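Local coordinates for lipoxygenase (Cyanothece sp., PDB 5EK8), which is a 9R-lipoxygenase with a non-heme iron site, an enzyme that probably inserts both atoms of molecular oxygen into its fatty-acid substrate, at residues 228-232 and 233-237; 618-621 and 622-626. One frame throughout, in Å; residues are numbered along the deposited sequence.

Both contacts are local turns of helix, one where a helix starts and one where a helix runs out. Contact 1 caps the first turn of helix 232-239, about 27 Å from the centre of the chain and away from the metal sites. Contact 2 closes helix 608-623, about 14 Å from that centre, and comes near the iron: the side chain of L621 lies about 6 Å from the metal. The centres of the two contacts are about 16 Å apart and their nearest atoms about 5 Å, without touching. Y228 spans part of that interval, packing on V615 and Y616 of helix 608-623, while S578 meets N231 of contact 1 and N622 of contact 2.

Contact 1 (228-232 and 233-237)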
ATOM      1  N   TYR A 228      25.301  -2.268  10.302  1.00 51.20           N
ATOM      2  CA  TYR A 228      23.888  -1.989  10.551  1.00 50.15           C
ATOM      3  C   TYR A 228      23.492  -2.545  11.913  1.00 46.83           C
ATOM      4  O   TYR A 228      24.130  -3.469  12.410  1.00 50.73           O
ATOM      5  CB  TYR A 228      22.993  -2.594   9.465  1.00 52.98           C
ATOM      6  CG  TYR A 228      23.092  -1.945   8.102  1.00 55.87           C
ATOM      7  CD1 TYR A 228      22.457  -0.742   7.833  1.00 56.31           C
ATOM      8  CD2 TYR A 228      23.797  -2.558   7.074  1.00 60.70           C
ATOM      9  CE1 TYR A 228      22.539  -0.157   6.580  1.00 59.71           C
ATOM     10  CE2 TYR A 228      23.884  -1.981   5.820  1.00 61.40           C
ATOM     11  CZ  TYR A 228      23.255  -0.781   5.577  1.00 60.77           C
ATOM     12  OH  TYR A 228      23.344  -0.209   4.330  1.00 59.41           O
ATOM     13  N   PRO A 229      22.452  -1.970  12.533  1.00 43.85           N
ATOM     14  CA  PRO A 229      21.935  -2.537  13.784  1.00 43.48           C
ATOM     15  C   PRO A 229      21.453  -3.973  13.606  1.00 48.37           C
ATOM     16  O   PRO A 229      21.128  -4.364  12.491  1.00 52.66           O
ATOM     17  CB  PRO A 229      20.771  -1.603  14.152  1.00 38.61           C
ATOM     18  CG  PRO A 229      20.537  -0.747  12.956  1.00 41.75           C
ATOM     19  CD  PRO A 229      21.832  -0.673  12.223  1.00 43.09           C
ATOM     20  N   PRO A 230      21.418  -4.758  14.691  1.00 52.27           N
ATOM     21  CA  PRO A 230      20.957  -6.147  14.589  1.00 53.12           C
ATOM     22  C   PRO A 230      19.452  -6.239  14.368  1.00 50.99           C
ATOM     23  O   PRO A 230      18.741  -5.263  14.599  1.00 50.86           O
ATOM     24  CB  PRO A 230      21.345  -6.740  15.946  1.00 56.47           C
ATOM     25  CG  PRO A 230      21.319  -5.576  16.874  1.00 56.24           C
ATOM     26  CD  PRO A 230      21.820  -4.410  16.066  1.00 53.15           C
ATOM     27  N   ASN A 231      18.981  -7.400  13.921  1.00 50.46           N
ATOM     28  CA  ASN A 231      17.551  -7.631  13.747  1.00 46.02           C
ATOM     29  C   ASN A 231      17.086  -8.694  14.721  1.00 45.25           C
ATOM     30  O   ASN A 231      17.851  -9.126  15.579  1.00 43.27           O
ATOM     31  CB  ASN A 231      17.221  -8.056  12.315  1.00 44.90           C
ATOM     32  CG  ASN A 231      17.543  -9.513  12.055  1.00 48.68           C
ATOM     33  OD1 ASN A 231      18.604 -10.004  12.439  1.00 45.56           O
ATOM     34  ND2 ASN A 231      16.618 -10.218  11.408  1.00 51.48           N
ATOM     35  N   LEU A 232      15.838  -9.125  14.575  1.00 46.80           N
ATOM     36  CA  LEU A 232      15.257 -10.074  15.515  1.00 46.95           C
ATOM     37  C   LEU A 232      16.032 -11.393  15.578  1.00 49.99           C
ATOM     38  O   LEU A 232      16.322 -11.898  16.666  1.00 53.23           O
ATOM     39  CB  LEU A 232      13.798 -10.348  15.158  1.00 43.70           C
ATOM     40  CG  LEU A 232      13.134 -11.431  16.009  1.00 45.35           C
ATOM     41  CD1 LEU A 232      13.129 -11.036  17.477  1.00 39.95           C
ATOM     42  CD2 LEU A 232      11.716 -11.738  15.503  1.00 48.74           C
ATOM     43  N   THR A 233      16.380 -11.939  14.415  1.00 45.67           N
ATOM     44  CA  THR A 233      17.032 -13.245  14.364  1.00 48.00           C
ATOM     45  C   THR A 233      18.454 -13.191  14.926  1.00 48.69           C
ATOM     46  O   THR A 233      18.893 -14.113  15.623  1.00 50.20           O
ATOM     47  CB  THR A 233      17.057 -13.818  12.921  1.00 46.85           C
ATOM     48  OG1 THR A 233      17.647 -12.872  12.021  1.00 47.07           O
ATOM     49  CG2 THR A 233      15.652 -14.125  12.462  1.00 31.10           C
ATOM     50  N   ILE A 234      19.162 -12.103  14.644  1.00 45.64           N
ATOM     51  CA  ILE A 234      20.491 -11.908  15.214  1.00 45.16           C
ATOM     52  C   ILE A 234      20.426 -11.874  16.742  1.00 43.86           C
ATOM     53  O   ILE A 234      21.174 -12.584  17.406  1.00 45.66           O
ATOM     54  CB  ILE A 234      21.154 -10.617  14.691  1.00 48.00           C
ATOM     55  CG1 ILE A 234      21.524 -10.780  13.214  1.00 39.85           C
ATOM     56  CG2 ILE A 234      22.399 -10.288  15.507  1.00 35.65           C
ATOM     57  CD1 ILE A 234      21.991  -9.505  12.549  1.00 35.87           C
ATOM     58  N   ASN A 235      19.517 -11.067  17.287  1.00 43.55           N
ATOM     59  CA  ASN A 235      19.320 -10.979  18.734  1.00 42.97           C
ATOM     60  C   ASN A 235      18.991 -12.336  19.352  1.00 46.99           C
ATOM     61  O   ASN A 235      19.595 -12.751  20.356  1.00 50.13           O
ATOM     62  CB  ASN A 235      18.199  -9.987  19.068  1.00 43.52           C
ATOM     63  CG  ASN A 235      18.523  -8.565  18.644  1.00 49.32           C
ATOM     64  OD1 ASN A 235      19.686  -8.179  18.553  1.00 54.20           O
ATOM     65  ND2 ASN A 235      17.486  -7.775  18.387  1.00 53.37           N
ATOM     66  N   LEU A 236      18.023 -13.020  18.748  1.00 46.76           N
ATOM     67  CA  LEU A 236      17.610 -14.337  19.213  1.00 47.65           C
ATOM     68  C   LEU A 236      18.794 -15.291  19.271  1.00 48.21           C
ATOM     69  O   LEU A 236      19.014 -15.954  20.284  1.00 46.80           O
ATOM     70  CB  LEU A 236      16.517 -14.916  18.312  1.00 45.68           C
ATOM     71  CG  LEU A 236      15.125 -14.307  18.446  1.00 42.82           C
ATOM     72  CD1 LEU A 236      14.174 -14.979  17.467  1.00 50.24           C
ATOM     73  CD2 LEU A 236      14.625 -14.438  19.875  1.00 36.53           C
ATOM     74  N   ASP A 237      19.560 -15.345  18.186  1.00 48.92           N
ATOM     75  CA  ASP A 237      20.729 -16.216  18.127  1.00 48.89           C
ATOM     76  C   ASP A 237      21.851 -15.731  19.045  1.00 41.97           C
ATOM     77  O   ASP A 237      22.784 -16.477  19.337  1.00 44.32           O
ATOM     78  CB  ASP A 237      21.234 -16.334  16.686  1.00 53.26           C
ATOM     79  CG  ASP A 237      20.418 -17.317  15.866  1.00 57.02           C
ATOM     80  OD1 ASP A 237      20.893 -17.748  14.790  1.00 61.44           O
ATOM     81  OD2 ASP A 237      19.305 -17.669  16.315  1.00 53.29           O
TER
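N231 is the N-cap of helix 232-239: its carbonyl O takes the backbone N-H of N235 at 3.1 Å, and L232 O accepts likewise from L236 N. The N231 side chain folds back over the helix start, CG set between the backbone N and the carbonyl carbon (chi1 78°), which brings OD1 within 3.1 Å of I234 N. That N-H comes from above the amide's carbonyl plane rather than along a lone pair. At the other end of the same amide, ND2 lies 2.9 Å from T233 OG1, which sits close to the amide plane; ND2 also donates to S578 O, and T233 OG1 bonds to E583. An alanine at N231 is likely to leave I234 N-H without its cap and the T233 hydroxyl without this donor. Apolar contacts flank the cap: P230 CB rests on I234 CG2 at 3.7 Å, and L232 CD1 meets L236 CG at 4.0 Å. L232, T233 and L236 all lean on Y249 of helix 247-256, whereas Y228, at the far end of the lead-in, is wedged between helices 188-214 and 608-623.

Contact 2 (618-621 and 622-626); sequences FSVL and NGIKY
V620 and I624 meet where helix 608-623 comes to its C-terminal end, in the mostly helical catalytic part of the lipoxygenase fold. Their side chains run alongside each other and point the same way, V620 CG1 touching I624 CD1 at 3.9 Å. The V620 branch that makes this contact is the one anti to the backbone N (chi1 158°).

Beneath that apolar pair, the carbonyl of V620 is shared. I624 N donates to V620 O at 3.1 Å, and G623 N adds a weak bond to the same oxygen. Two residues earlier, N622 N donates to F618 O at 3.0 Å, an ordinary i to i+4 helical hydrogen bond. The helical bonding is weakening here, and by I624 the backbone is extended.

Around this end, other helices cover the side chains: V620 packs on L201 and I624 on S197, both of helix 188-214, while F618 turns to L351 and E355 of helix 337-377, the long helix that also carries the iron ligands H359 and H364. L621 packs on Q577 and on I668, the C-terminal residue and itself an iron ligand; the L621 side chain is about 5 Å from that of H359, which puts it in the second shell of the metal, and L621 O receives a weak hydrogen bond from N574, another residue of the iron site. Beyond the helix, I624 O accepts from R663 and Y626 O from N667, tying the outgoing chain to the C-terminal segment that ends at the iron. Back on the helix, S619 OG hydrogen-bonds to V615 O, its hydroxyl turned onto a carbonyl of the preceding turn.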
ATOM      1  N   PHE A 618      15.289  -2.649   4.179  1.00 48.94           N
ATOM      2  CA  PHE A 618      14.408  -3.249   5.184  1.00 51.41           C
ATOM      3  C   PHE A 618      14.365  -2.399   6.456  1.00 61.35           C
ATOM      4  O   PHE A 618      13.282  -2.093   6.988  1.00 65.01           O
ATOM      5  CB  PHE A 618      14.849  -4.674   5.513  1.00 47.36           C
ATOM      6  CG  PHE A 618      14.558  -5.658   4.428  1.00 46.46           C
ATOM      7  CD1 PHE A 618      13.567  -5.407   3.495  1.00 49.08           C
ATOM      8  CD2 PHE A 618      15.272  -6.837   4.338  1.00 48.98           C
ATOM      9  CE1 PHE A 618      13.296  -6.311   2.486  1.00 46.91           C
ATOM     10  CE2 PHE A 618      15.004  -7.751   3.332  1.00 49.18           C
ATOM     11  CZ  PHE A 618      14.016  -7.486   2.404  1.00 45.72           C
ATOM     12  N   SER A 619      15.548  -2.000   6.917  1.00 62.87           N
ATOM     13  CA  SER A 619      15.690  -1.203   8.135  1.00 60.48           C
ATOM     14  C   SER A 619      15.015   0.162   8.018  1.00 66.77           C
ATOM     15  O   SER A 619      14.438   0.666   8.984  1.00 73.23           O
ATOM     16  CB  SER A 619      17.167  -1.028   8.468  1.00 52.88           C
ATOM     17  OG  SER A 619      17.847  -2.267   8.367  1.00 49.31           O
ATOM     18  N   VAL A 620      15.094   0.755   6.832  1.00 64.80           N
ATOM     19  CA  VAL A 620      14.426   2.025   6.566  1.00 64.77           C
ATOM     20  C   VAL A 620      12.910   1.857   6.575  1.00 69.51           C
ATOM     21  O   VAL A 620      12.200   2.569   7.288  1.00 70.96           O
ATOM     22  CB  VAL A 620      14.862   2.625   5.208  1.00 62.23           C
ATOM     23  CG1 VAL A 620      13.814   3.605   4.683  1.00 61.68           C
ATOM     24  CG2 VAL A 620      16.222   3.297   5.331  1.00 61.50           C
ATOM     25  N   LEU A 621      12.425   0.902   5.787  1.00 69.93           N
ATOM     26  CA  LEU A 621      10.993   0.695   5.604  1.00 70.08           C
ATOM     27  C   LEU A 621      10.279   0.337   6.904  1.00 72.65           C
ATOM     28  O   LEU A 621       9.146   0.765   7.124  1.00 72.78           O
ATOM     29  CB  LEU A 621      10.738  -0.391   4.556  1.00 68.05           C
ATOM     30  CG  LEU A 621      11.025  -0.031   3.095  1.00 63.65           C
ATOM     31  CD1 LEU A 621      10.508  -1.121   2.158  1.00 62.45           C
ATOM     32  CD2 LEU A 621      10.428   1.325   2.739  1.00 57.59           C
ATOM     33  N   ASN A 622      10.918  -0.447   7.765  1.00 81.71           N
ATOM     34  CA  ASN A 622      10.274  -0.756   9.038  1.00 88.19           C
ATOM     35  C   ASN A 622      10.645   0.266  10.122  1.00 85.65           C
ATOM     36  O   ASN A 622       9.993   0.338  11.163  1.00 90.28           O
ATOM     37  CB  ASN A 622      10.610  -2.191   9.477  1.00101.76           C
ATOM     38  CG  ASN A 622      11.624  -2.249  10.620  1.00117.67           C
ATOM     39  OD1 ASN A 622      12.710  -1.664  10.552  1.00124.41           O
ATOM     40  ND2 ASN A 622      11.266  -2.972  11.678  1.00120.13           N
ATOM     41  N   GLY A 623      11.680   1.066   9.863  1.00 79.55           N
ATOM     42  CA  GLY A 623      12.139   2.063  10.816  1.00 77.51           C
ATOM     43  C   GLY A 623      11.298   3.329  10.845  1.00 70.89           C
ATOM     44  O   GLY A 623      11.273   4.046  11.846  1.00 69.24           O
ATOM     45  N   ILE A 624      10.619   3.610   9.737  1.00 64.12           N
ATOM     46  CA  ILE A 624       9.705   4.746   9.654  1.00 57.70           C
ATOM     47  C   ILE A 624       8.309   4.315  10.093  1.00 57.46           C
ATOM     48  O   ILE A 624       7.651   3.530   9.405  1.00 61.82           O
ATOM     49  CB  ILE A 624       9.643   5.323   8.224  1.00 49.85           C
ATOM     50  CG1 ILE A 624      11.038   5.728   7.746  1.00 48.30           C
ATOM     51  CG2 ILE A 624       8.702   6.511   8.167  1.00 46.07           C
ATOM     52  CD1 ILE A 624      11.125   5.967   6.260  1.00 44.81           C
ATOM     53  N   LYS A 625       7.854   4.826  11.233  1.00 55.32           N
ATOM     54  CA  LYS A 625       6.613   4.340  11.823  1.00 57.57           C
ATOM     55  C   LYS A 625       5.690   5.463  12.287  1.00 57.04           C
ATOM     56  O   LYS A 625       5.471   5.639  13.482  1.00 66.34           O
ATOM     57  CB  LYS A 625       6.930   3.404  12.994  1.00 64.36           C
ATOM     58  CG  LYS A 625       5.810   2.436  13.341  1.00 69.73           C
ATOM     59  CD  LYS A 625       6.344   1.235  14.099  1.00 74.51           C
ATOM     60  CE  LYS A 625       5.306   0.128  14.174  1.00 78.72           C
ATOM     61  NZ  LYS A 625       5.901  -1.143  14.672  1.00 80.63           N
ATOM     62  N   TYR A 626       5.143   6.212  11.335  1.00 50.85           N
ATOM     63  CA  TYR A 626       4.185   7.270  11.636  1.00 47.78           C
ATOM     64  C   TYR A 626       2.790   6.888  11.137  1.00 54.64           C
ATOM     65  O   TYR A 626       2.619   6.464   9.990  1.00 58.29           O
ATOM     66  CB  TYR A 626       4.643   8.590  11.008  1.00 45.95           C
ATOM     67  CG  TYR A 626       3.765   9.787  11.306  1.00 49.56           C
ATOM     68  CD1 TYR A 626       4.124  10.708  12.279  1.00 47.42           C
ATOM     69  CD2 TYR A 626       2.585  10.010  10.600  1.00 54.40           C
ATOM     70  CE1 TYR A 626       3.333  11.809  12.552  1.00 48.11           C
ATOM     71  CE2 TYR A 626       1.785  11.107  10.871  1.00 55.11           C
ATOM     72  CZ  TYR A 626       2.169  12.003  11.850  1.00 54.34           C
ATOM     73  OH  TYR A 626       1.388  13.099  12.126  1.00 57.54           O
TER